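Local coordinates for hypothetical 33.3 KDA protein IN ade3-ser2 intergenic region (Saccharomyces cerevisiae, PDB 1ODF), which is probably an ATP-dependent kinase of still unknown specificity, folded much like bacterial pantothenate kinase, at residues V126-Y131 and T145-K150. Residues are numbered along the deposited sequence; the frame is centred on the assembly and turned at random.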
ATOM      1  N   VAL A 126     -15.253  14.535   1.440  1.00 57.42           N
ATOM      2  CA  VAL A 126     -13.986  14.760   0.755  1.00 53.93           C
ATOM      3  C   VAL A 126     -14.011  13.759  -0.385  1.00 52.31           C
ATOM      4  O   VAL A 126     -14.479  12.633  -0.215  1.00 50.87           O
ATOM      5  CB  VAL A 126     -12.757  14.474   1.664  1.00 53.99           C
ATOM      6  CG1 VAL A 126     -12.802  13.043   2.198  1.00 51.71           C
ATOM      7  CG2 VAL A 126     -11.475  14.703   0.881  1.00 51.73           C
ATOM      8  N   VAL A 127     -13.533  14.167  -1.549  1.00 50.84           N
ATOM      9  CA  VAL A 127     -13.536  13.271  -2.688  1.00 50.32           C
ATOM     10  C   VAL A 127     -12.179  12.634  -2.941  1.00 50.04           C
ATOM     11  O   VAL A 127     -11.160  13.320  -3.028  1.00 50.30           O
ATOM     12  CB  VAL A 127     -14.001  13.999  -3.969  1.00 51.22           C
ATOM     13  CG1 VAL A 127     -13.874  13.076  -5.172  1.00 51.49           C
ATOM     14  CG2 VAL A 127     -15.452  14.438  -3.812  1.00 52.34           C
ATOM     15  N   LEU A 128     -12.181  11.310  -3.043  1.00 48.17           N
ATOM     16  CA  LEU A 128     -10.967  10.552  -3.321  1.00 47.88           C
ATOM     17  C   LEU A 128     -11.100   9.930  -4.708  1.00 47.31           C
ATOM     18  O   LEU A 128     -12.196   9.556  -5.132  1.00 46.81           O
ATOM     19  CB  LEU A 128     -10.750   9.460  -2.271  1.00 45.08           C
ATOM     20  CG  LEU A 128     -10.102   9.937  -0.965  1.00 44.94           C
ATOM     21  CD1 LEU A 128     -11.102  10.742  -0.138  1.00 42.13           C
ATOM     22  CD2 LEU A 128      -9.607   8.726  -0.191  1.00 42.17           C
ATOM     23  N   PRO A 129      -9.983   9.821  -5.441  1.00 46.87           N
ATOM     24  CA  PRO A 129     -10.019   9.244  -6.784  1.00 46.06           C
ATOM     25  C   PRO A 129     -10.190   7.735  -6.838  1.00 46.84           C
ATOM     26  O   PRO A 129      -9.987   7.021  -5.851  1.00 47.20           O
ATOM     27  CB  PRO A 129      -8.685   9.676  -7.373  1.00 44.38           C
ATOM     28  CG  PRO A 129      -7.782   9.600  -6.189  1.00 45.62           C
ATOM     29  CD  PRO A 129      -8.618  10.252  -5.095  1.00 46.30           C
ATOM     30  N   LYS A 130     -10.585   7.270  -8.013  1.00 47.49           N
ATOM     31  CA  LYS A 130     -10.752   5.854  -8.293  1.00 47.82           C
ATOM     32  C   LYS A 130     -10.054   5.635  -9.626  1.00 46.71           C
ATOM     33  O   LYS A 130     -10.032   6.522 -10.482  1.00 46.91           O
ATOM     34  CB  LYS A 130     -12.234   5.482  -8.363  1.00 48.96           C
ATOM     35  CG  LYS A 130     -12.841   5.210  -6.988  1.00 53.20           C
ATOM     36  CD  LYS A 130     -12.053   4.122  -6.240  1.00 55.37           C
ATOM     37  CE  LYS A 130     -12.604   3.882  -4.833  1.00 59.63           C
ATOM     38  NZ  LYS A 130     -11.756   2.946  -4.016  1.00 60.07           N
ATOM     39  N   TYR A 131      -9.464   4.466  -9.803  1.00 45.63           N
ATOM     40  CA  TYR A 131      -8.731   4.198 -11.028  1.00 46.26           C
ATOM     41  C   TYR A 131      -9.386   3.087 -11.835  1.00 47.13           C
ATOM     42  O   TYR A 131     -10.122   2.266 -11.291  1.00 48.83           O
ATOM     43  CB  TYR A 131      -7.288   3.816 -10.669  1.00 44.46           C
ATOM     44  CG  TYR A 131      -6.298   3.887 -11.807  1.00 42.70           C
ATOM     45  CD1 TYR A 131      -5.816   5.114 -12.265  1.00 40.62           C
ATOM     46  CD2 TYR A 131      -5.822   2.725 -12.413  1.00 42.17           C
ATOM     47  CE1 TYR A 131      -4.881   5.181 -13.294  1.00 39.19           C
ATOM     48  CE2 TYR A 131      -4.888   2.780 -13.439  1.00 40.74           C
ATOM     49  CZ  TYR A 131      -4.420   4.009 -13.872  1.00 40.59           C
ATOM     50  OH  TYR A 131      -3.471   4.057 -14.865  1.00 40.68           O
ATOM     51  N   THR A 145     -15.243   9.765 -12.029  1.00 60.12           N
ATOM     52  CA  THR A 145     -15.838   9.970 -10.716  1.00 58.34           C
ATOM     53  C   THR A 145     -15.231   9.023  -9.681  1.00 56.64           C
ATOM     54  O   THR A 145     -15.176   7.802  -9.879  1.00 56.10           O
ATOM     55  CB  THR A 145     -17.365   9.756 -10.765  1.00 58.60           C
ATOM     56  OG1 THR A 145     -17.647   8.447 -11.277  1.00 58.46           O
ATOM     57  CG2 THR A 145     -18.020  10.805 -11.661  1.00 58.51           C
ATOM     58  N   GLY A 146     -14.774   9.598  -8.573  1.00 54.32           N
ATOM     59  CA  GLY A 146     -14.172   8.800  -7.523  1.00 53.66           C
ATOM     60  C   GLY A 146     -15.155   8.394  -6.444  1.00 52.68           C
ATOM     61  O   GLY A 146     -16.258   7.939  -6.734  1.00 52.73           O
ATOM     62  N   GLN A 147     -14.752   8.564  -5.190  1.00 51.57           N
ATOM     63  CA  GLN A 147     -15.595   8.206  -4.056  1.00 50.71           C
ATOM     64  C   GLN A 147     -15.676   9.389  -3.105  1.00 50.53           C
ATOM     65  O   GLN A 147     -14.806  10.262  -3.110  1.00 51.71           O
ATOM     66  CB  GLN A 147     -14.990   7.016  -3.307  1.00 50.11           C
ATOM     67  CG  GLN A 147     -13.703   7.381  -2.553  1.00 48.81           C
ATOM     68  CD  GLN A 147     -13.316   6.370  -1.477  1.00 48.57           C
ATOM     69  OE1 GLN A 147     -14.144   5.978  -0.643  1.00 46.79           O
ATOM     70  NE2 GLN A 147     -12.050   5.961  -1.479  1.00 45.52           N
ATOM     71  N   LYS A 148     -16.717   9.418  -2.283  1.00 50.38           N
ATOM     72  CA  LYS A 148     -16.880  10.491  -1.310  1.00 50.07           C
ATOM     73  C   LYS A 148     -16.938   9.938   0.107  1.00 49.23           C
ATOM     74  O   LYS A 148     -17.648   8.975   0.384  1.00 49.02           O
ATOM     75  CB  LYS A 148     -18.139  11.315  -1.605  1.00 50.19           C
ATOM     76  CG  LYS A 148     -17.890  12.460  -2.569  1.00 52.39           C
ATOM     77  CD  LYS A 148     -19.035  13.473  -2.584  1.00 56.09           C
ATOM     78  CE  LYS A 148     -20.272  12.942  -3.291  1.00 56.70           C
ATOM     79  NZ  LYS A 148     -21.286  14.019  -3.483  1.00 56.05           N
ATOM     80  N   ILE A 149     -16.179  10.551   1.005  1.00 49.41           N
ATOM     81  CA  ILE A 149     -16.155  10.111   2.391  1.00 49.36           C
ATOM     82  C   ILE A 149     -16.655  11.225   3.303  1.00 48.04           C
ATOM     83  O   ILE A 149     -16.312  12.390   3.106  1.00 45.77           O
ATOM     84  CB  ILE A 149     -14.721   9.689   2.802  1.00 50.50           C
ATOM     85  CG1 ILE A 149     -14.234   8.569   1.868  1.00 50.93           C
ATOM     86  CG2 ILE A 149     -14.707   9.214   4.258  1.00 50.55           C
ATOM     87  CD1 ILE A 149     -12.802   8.132   2.104  1.00 49.67           C
ATOM     88  N   LYS A 150     -17.469  10.864   4.295  1.00 47.40           N
ATOM     89  CA  LYS A 150     -18.019  11.846   5.230  1.00 48.55           C
ATOM     90  C   LYS A 150     -16.972  12.424   6.176  1.00 46.98           C
ATOM     91  O   LYS A 150     -16.199  11.687   6.786  1.00 47.17           O
ATOM     92  CB  LYS A 150     -19.143  11.226   6.070  1.00 51.66           C
ATOM     93  CG  LYS A 150     -20.334  10.705   5.274  1.00 56.83           C
ATOM     94  CD  LYS A 150     -21.393  10.102   6.197  1.00 59.12           C
ATOM     95  CE  LYS A 150     -22.519   9.433   5.408  1.00 60.74           C
ATOM     96  NZ  LYS A 150     -22.043   8.240   4.647  1.00 60.21           N
TER
HETATM   97  O   HOH W   1      -9.925   6.195  -3.171  1.00 50.94           O
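With CG of Gln147 set between its own backbone N and carbonyl carbon (chi1 70°) and the chain extended beyond it, the side chain runs alongside Leu128, its CG 3.6 Å from Leu128 CB and its amide beside the leucine's branched end. Leu128 turns CG anti to its carbonyl carbon (chi1 -82°), which with chi2 points CD1 diagonally across the strand pair, 3.8 Å from Ile149 CD1. The backbones pair antiparallel, with Val126–Ile149 and Leu128–Gln147 as hydrogen-bonded pairs flanking the non-hydrogen-bonded pair Val127–Lys148. The Leu128–Gln147 pair is bonded both ways: Gln147 N reaches Leu128 O at 2.7 Å (N-H...O 166°), and Leu128 N gives to Gln147 O at 2.8 Å. Ile149 N donates to Val126 O.

The two faces differ. Val126, Leu128, Ile149 and Gln147 share the inward face, where helix 104-114 packs on Val126 and Leu128, and Phe156 of strand 155-160 meets Leu128 and Ile149; on the exposed face Val127 CG2 presses on Lys148 CG at a tight 3.4 Å. Beside Leu128, on the inward face, one water accepts from Gln147 NE2 (2.7 Å) and donates to Pro129 O, while the same NE2 also donates to Tyr67 O. Without the amide, as with an alanine at Gln147, Tyr67 O and the water would probably lose this donor, and one flank of Leu128 would be uncovered. Lys130 crosses the glutamine obliquely, and its NZ forms a salt bridge with Asp72. The glutamine's amide is thus the polar end of an otherwise apolar face, tying this small antiparallel sheet to strand 65-69 of the main kinase sheet.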